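PDB 4H7N: aldehyde dehydrogenase from Anabaena variabilis, which probably oxidises aldehydes to carboxylic acids with NAD+ as the electron acceptor, as other members of the aldehyde dehydrogenase family do. Local coordinates for residues Gly131-Trp136 against Asn198-Val203; Leu142-Thr147 against Leu186-Gly191. One frame throughout, in Å; residues are numbered along the deposited sequence.

Interaction 1: Gly131-Trp136 against Asn198-Val203; sequences GVISPW and NLINYV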
loop_
_atom_site.group_PDB
_atom_site.type_symbol
_atom_site.label_atom_id
_atom_site.label_comp_id
_atom_site.label_asym_id
_atom_site.label_seq_id
_atom_site.Cartn_x
_atom_site.Cartn_y
_atom_site.Cartn_z
ATOM N N GLY A 131 -6.454 -2.498 13.170
ATOM C CA GLY A 131 -7.517 -3.529 13.275
ATOM C C GLY A 131 -7.225 -4.805 12.471
ATOM O O GLY A 131 -6.837 -4.768 11.283
ATOM N N VAL A 132 -7.373 -5.946 13.124
ATOM C CA VAL A 132 -7.225 -7.227 12.468
ATOM C C VAL A 132 -8.515 -8.013 12.501
ATOM O O VAL A 132 -9.091 -8.255 13.566
ATOM C CB VAL A 132 -6.134 -8.053 13.172
ATOM C CG1 VAL A 132 -6.096 -9.467 12.611
ATOM C CG2 VAL A 132 -4.781 -7.380 12.982
ATOM N N ILE A 133 -8.967 -8.443 11.330
ATOM C CA ILE A 133 -10.174 -9.286 11.196
ATOM C C ILE A 133 -9.712 -10.562 10.576
ATOM O O ILE A 133 -9.199 -10.542 9.429
ATOM C CB ILE A 133 -11.219 -8.602 10.295
ATOM C CG1 ILE A 133 -11.616 -7.269 10.937
ATOM C CG2 ILE A 133 -12.435 -9.535 10.103
ATOM C CD1 ILE A 133 -12.458 -6.356 10.057
ATOM N N SER A 134 -9.841 -11.669 11.318
ATOM C CA SER A 134 -9.202 -12.924 10.941
ATOM C C SER A 134 -10.252 -14.071 10.811
ATOM O O SER A 134 -11.282 -14.042 11.442
ATOM C CB SER A 134 -8.115 -13.280 11.958
ATOM O OG SER A 134 -8.643 -13.400 13.297
ATOM N N PRO A 135 -9.962 -15.078 9.986
ATOM C CA PRO A 135 -10.925 -16.118 9.621
ATOM C C PRO A 135 -10.872 -17.307 10.546
ATOM O O PRO A 135 -9.999 -17.402 11.413
ATOM C CB PRO A 135 -10.491 -16.514 8.214
ATOM C CG PRO A 135 -8.990 -16.352 8.245
ATOM C CD PRO A 135 -8.703 -15.228 9.227
ATOM N N TRP A 136 -11.836 -18.209 10.352
ATOM C CA TRP A 136 -12.036 -19.360 11.243
ATOM C C TRP A 136 -11.186 -20.605 10.929
ATOM O O TRP A 136 -11.176 -21.532 11.729
ATOM C CB TRP A 136 -13.526 -19.758 11.262
ATOM C CG TRP A 136 -14.140 -19.873 9.932
ATOM C CD1 TRP A 136 -14.901 -18.947 9.299
ATOM C CD2 TRP A 136 -14.017 -20.979 9.040
ATOM N NE1 TRP A 136 -15.263 -19.406 8.071
ATOM C CE2 TRP A 136 -14.720 -20.656 7.882
ATOM C CE3 TRP A 136 -13.364 -22.221 9.114
ATOM C CZ2 TRP A 136 -14.822 -21.528 6.799
ATOM C CZ3 TRP A 136 -13.466 -23.092 8.030
ATOM C CH2 TRP A 136 -14.199 -22.747 6.892
ATOM N N ASN A 198 -17.872 -2.386 12.031
ATOM C CA ASN A 198 -17.756 -1.298 13.010
ATOM C C ASN A 198 -16.303 -0.908 13.372
ATOM O O ASN A 198 -15.959 0.260 13.436
ATOM C CB ASN A 198 -18.528 -1.601 14.292
ATOM C CG ASN A 198 -20.036 -1.554 14.093
ATOM O OD1 ASN A 198 -20.537 -0.904 13.166
ATOM N ND2 ASN A 198 -20.772 -2.263 14.952
ATOM N N LEU A 199 -15.458 -1.910 13.602
ATOM C CA LEU A 199 -14.058 -1.691 13.922
ATOM C C LEU A 199 -13.324 -0.900 12.910
ATOM O O LEU A 199 -12.459 -0.118 13.273
ATOM C CB LEU A 199 -13.367 -3.059 14.079
ATOM C CG LEU A 199 -11.918 -3.075 14.512
ATOM C CD1 LEU A 199 -11.830 -2.440 15.895
ATOM C CD2 LEU A 199 -11.457 -4.525 14.505
ATOM N N ILE A 200 -13.626 -1.100 11.630
ATOM C CA ILE A 200 -12.951 -0.338 10.577
ATOM C C ILE A 200 -13.157 1.169 10.752
ATOM O O ILE A 200 -12.258 1.982 10.382
ATOM C CB ILE A 200 -13.415 -0.813 9.186
ATOM C CG1 ILE A 200 -12.961 -2.254 8.950
ATOM C CG2 ILE A 200 -12.931 0.114 8.093
ATOM C CD1 ILE A 200 -13.657 -2.935 7.783
ATOM N N ASN A 201 -14.295 1.569 11.320
ATOM C CA ASN A 201 -14.484 2.988 11.653
ATOM C C ASN A 201 -13.591 3.582 12.710
ATOM O O ASN A 201 -13.545 4.787 12.770
ATOM C CB ASN A 201 -15.897 3.337 11.998
ATOM C CG ASN A 201 -16.837 3.035 10.873
ATOM O OD1 ASN A 201 -16.494 3.169 9.704
ATOM N ND2 ASN A 201 -17.998 2.517 11.223
ATOM N N TYR A 202 -12.867 2.778 13.493
ATOM C CA TYR A 202 -12.120 3.296 14.647
ATOM C C TYR A 202 -10.580 3.206 14.562
ATOM O O TYR A 202 -9.882 3.798 15.395
ATOM C CB TYR A 202 -12.586 2.599 15.937
ATOM C CG TYR A 202 -14.080 2.717 16.120
ATOM C CD1 TYR A 202 -14.701 3.977 16.192
ATOM C CD2 TYR A 202 -14.886 1.600 16.117
ATOM C CE1 TYR A 202 -16.093 4.095 16.293
ATOM C CE2 TYR A 202 -16.272 1.697 16.235
ATOM C CZ TYR A 202 -16.874 2.941 16.308
ATOM O OH TYR A 202 -18.249 3.020 16.423
ATOM N N VAL A 203 -10.071 2.483 13.574
ATOM C CA VAL A 203 -8.660 2.169 13.482
ATOM C C VAL A 203 -7.969 3.021 12.413
ATOM O O VAL A 203 -8.627 3.722 11.638
ATOM C CB VAL A 203 -8.459 0.672 13.247
ATOM C CG1 VAL A 203 -9.092 -0.141 14.404
ATOM C CG2 VAL A 203 -8.992 0.182 11.940
#

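Interaction 2: Leu142-Thr147 against Leu186-Gly191; sequences LSMIDT and LIFVEG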
loop_
_atom_site.group_PDB
_atom_site.type_symbol
_atom_site.label_atom_id
_atom_site.label_comp_id
_atom_site.label_asym_id
_atom_site.label_seq_id
_atom_site.Cartn_x
_atom_site.Cartn_y
_atom_site.Cartn_z
ATOM N N LEU A 142 -3.819 -17.247 11.960
ATOM C CA LEU A 142 -4.267 -16.119 11.154
ATOM C C LEU A 142 -4.748 -14.898 11.975
ATOM O O LEU A 142 -4.816 -13.815 11.437
ATOM C CB LEU A 142 -5.286 -16.587 10.091
ATOM C CG LEU A 142 -4.663 -17.581 9.085
ATOM C CD1 LEU A 142 -5.624 -18.116 8.037
ATOM C CD2 LEU A 142 -3.465 -17.003 8.329
ATOM N N SER A 143 -5.091 -15.067 13.261
ATOM C CA SER A 143 -5.354 -13.940 14.114
ATOM C C SER A 143 -4.050 -13.217 14.479
ATOM O O SER A 143 -4.081 -12.021 14.797
ATOM C CB SER A 143 -6.109 -14.334 15.390
ATOM O OG SER A 143 -5.313 -15.121 16.263
HETATM N N MSE A 144 -2.928 -13.932 14.400
HETATM C CA MSE A 144 -1.674 -13.437 14.933
HETATM C C MSE A 144 -0.643 -13.087 13.898
HETATM O O MSE A 144 0.344 -12.449 14.218
HETATM C CB MSE A 144 -1.091 -14.525 15.854
HETATM C CG MSE A 144 -1.912 -14.672 17.136
HETATM SE SE MSE A 144 -1.819 -13.090 18.305
HETATM C CE MSE A 144 -3.625 -12.524 18.229
ATOM N N ILE A 145 -0.835 -13.526 12.664
ATOM C CA ILE A 145 0.136 -13.317 11.615
ATOM C C ILE A 145 0.439 -11.855 11.356
ATOM O O ILE A 145 1.578 -11.524 11.122
ATOM C CB ILE A 145 -0.278 -14.067 10.299
ATOM C CG1 ILE A 145 0.912 -14.186 9.353
ATOM C CG2 ILE A 145 -1.467 -13.431 9.590
ATOM C CD1 ILE A 145 0.665 -15.101 8.164
ATOM N N ASP A 146 -0.569 -10.968 11.385
ATOM C CA ASP A 146 -0.338 -9.544 11.245
ATOM C C ASP A 146 -0.125 -8.892 12.632
ATOM O O ASP A 146 0.651 -7.989 12.806
ATOM C CB ASP A 146 -1.526 -8.882 10.517
ATOM C CG ASP A 146 -1.711 -9.397 9.049
ATOM O OD1 ASP A 146 -0.745 -9.400 8.268
ATOM O OD2 ASP A 146 -2.828 -9.791 8.710
ATOM N N THR A 147 -0.814 -9.396 13.636
ATOM C CA THR A 147 -0.818 -8.778 14.968
ATOM C C THR A 147 0.580 -8.659 15.542
ATOM O O THR A 147 0.969 -7.618 16.112
ATOM C CB THR A 147 -1.746 -9.590 15.904
ATOM O OG1 THR A 147 -3.081 -9.617 15.376
ATOM C CG2 THR A 147 -1.786 -9.047 17.336
ATOM N N LEU A 186 -3.004 -4.824 23.276
ATOM C CA LEU A 186 -3.503 -5.922 22.493
ATOM C C LEU A 186 -4.876 -6.187 23.047
ATOM O O LEU A 186 -5.019 -6.604 24.215
ATOM C CB LEU A 186 -2.638 -7.149 22.680
ATOM C CG LEU A 186 -3.181 -8.400 22.038
ATOM C CD1 LEU A 186 -3.513 -8.221 20.576
ATOM C CD2 LEU A 186 -2.178 -9.530 22.192
ATOM N N ILE A 187 -5.883 -5.869 22.249
ATOM C CA ILE A 187 -7.256 -5.948 22.661
ATOM C C ILE A 187 -7.966 -6.977 21.790
ATOM O O ILE A 187 -7.936 -6.872 20.545
ATOM C CB ILE A 187 -7.949 -4.585 22.419
ATOM C CG1 ILE A 187 -7.204 -3.459 23.118
ATOM C CG2 ILE A 187 -9.367 -4.625 22.937
ATOM C CD1 ILE A 187 -7.021 -3.650 24.606
ATOM N N PHE A 188 -8.600 -7.964 22.404
ATOM C CA PHE A 188 -9.393 -8.944 21.656
ATOM C C PHE A 188 -10.885 -8.577 21.763
ATOM O O PHE A 188 -11.349 -8.298 22.866
ATOM C CB PHE A 188 -9.246 -10.323 22.256
ATOM C CG PHE A 188 -7.910 -10.917 22.019
ATOM C CD1 PHE A 188 -7.627 -11.511 20.819
ATOM C CD2 PHE A 188 -6.939 -10.857 22.984
ATOM C CE1 PHE A 188 -6.395 -12.067 20.588
ATOM C CE2 PHE A 188 -5.683 -11.417 22.765
ATOM C CZ PHE A 188 -5.427 -12.011 21.560
ATOM N N VAL A 189 -11.586 -8.542 20.645
ATOM C CA VAL A 189 -13.019 -8.287 20.636
ATOM C C VAL A 189 -13.701 -9.415 19.886
ATOM O O VAL A 189 -13.145 -10.003 18.983
ATOM C CB VAL A 189 -13.401 -6.923 20.048
ATOM C CG1 VAL A 189 -12.762 -5.791 20.861
ATOM C CG2 VAL A 189 -12.961 -6.787 18.630
ATOM N N GLU A 190 -14.916 -9.711 20.277
ATOM C CA GLU A 190 -15.680 -10.832 19.710
ATOM C C GLU A 190 -16.792 -10.296 18.842
ATOM O O GLU A 190 -17.361 -9.225 19.139
ATOM C CB GLU A 190 -16.327 -11.619 20.848
ATOM C CG GLU A 190 -15.350 -12.464 21.635
ATOM C CD GLU A 190 -15.913 -12.917 22.997
ATOM O OE1 GLU A 190 -17.025 -12.426 23.433
ATOM O OE2 GLU A 190 -15.227 -13.785 23.620
ATOM N N GLY A 191 -17.152 -11.034 17.805
ATOM C CA GLY A 191 -18.309 -10.652 17.047
ATOM C C GLY A 191 -18.267 -11.195 15.671
ATOM O O GLY A 191 -17.276 -11.802 15.284
#

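Interaction 1: Gly131-Trp136 against Asn198-Val203
V203 and L199 close over the backbone of G131, where a helix of the Rossmann-type cofactor-binding domain expected in this family, and the loop after it, pack against a central strand of its sheet. With no side chain on G131, the strand lets V203 come close: its CG1 lies 3.7 Å from G131 N. The methyl is brought there by a chi1 of -59°, which sets CG1 anti to the carbonyl carbon of V203. L199 adds a second branch, its CD2 reaching to 4.2 Å from G131 CA. Two residues along, I133 also faces the helix, and the end of I200 leans in to meet it. These are buried van der Waals contacts, without a hydrogen bond between the segments.

Behind this first shell, L199 packs on V158 of the neighbouring strand, while I200 also touches V218 and T221 of helix 212-225. R225 donates a hydrogen bond from NH2 to the carbonyl oxygen of I200, joining this segment to the same helix. The chain then enters strand 205-209, which pairs in parallel with G131-I133 through F205 and C207, completing the passage from helix to sheet. At the far end of the contact, I133 CD1 stands 4.3 Å from I200 CG1.

Interaction 2: Leu142-Thr147 against Leu186-Gly191
The phenyl ring of F188 is met at its edge by M144, whose terminal methyl CE lies near the ring plane, 3.7 Å from F188 CE1 and 3.8 Å from F188 CZ. The two side chains cross at about a right angle. V169, L172 and L176 of helix 169-176 also touch F188, so its side chain has contacts with both that helix and M144. M144 is modelled as selenomethionine, and its methyl rather than its selenium makes the approach. Bends at chi2 (-67°) and chi3 turn the end of the chain toward F188, although its first bond does not point there.

Beside this pair, T147 and L186 cross in a similar way. The methyl CG2 of T147 sits 3.8 Å from L186 CD1, and L186 in turn rests on L176. The hydroxyl of T147 is used within its own segment: OG1 donates to S143 O over 2.7 Å, in the carbonyl plane and with an angle of 157° at the oxygen. This bond ties T147 back to the carbonyl of S143, four residues earlier, and fixes the rotation of T147, leaving its methyl for L186.

The strand side belongs to the mixed sheet, pairing here in parallel with strand 156-161: I187 and V189 bond to it through their backbones, while T147 packs on its V157 and V159. Helix 169-176 makes the beta-alpha-beta crossover from 156-161 to 186-188. Farther off, the carboxylate of D146 is held in salt bridges by R444 and R452.

The contact itself is purely apolar, two small meetings of side-chain ends, consistent with cohesion by dispersion and exclusion of water, while the polar groups find partners elsewhere, T147 OG1 at S143 O and D146 at the two arginines.

Overall arrangement
Both interactions are buried against the same mixed sheet, consistent with the Rossmann-type domain of this family, and meet through the strand that carries G131-I133. Side chains alternate along it: I133 faces helix 193-200 in interaction 1, whereas V132 points to the other face and its CG2 touches T147 OG1 of interaction 2. Interaction 2 is nested within the chain loop closed by interaction 1, and helix 193-200 follows strand 186-188 in the chain. Both rest on van der Waals contacts, but interaction 1 combines aliphatic branches set on the strand backbone at G131 with one side-chain pair, whereas interaction 2 joins side-chain ends alone, including an aromatic edge, and buries less surface.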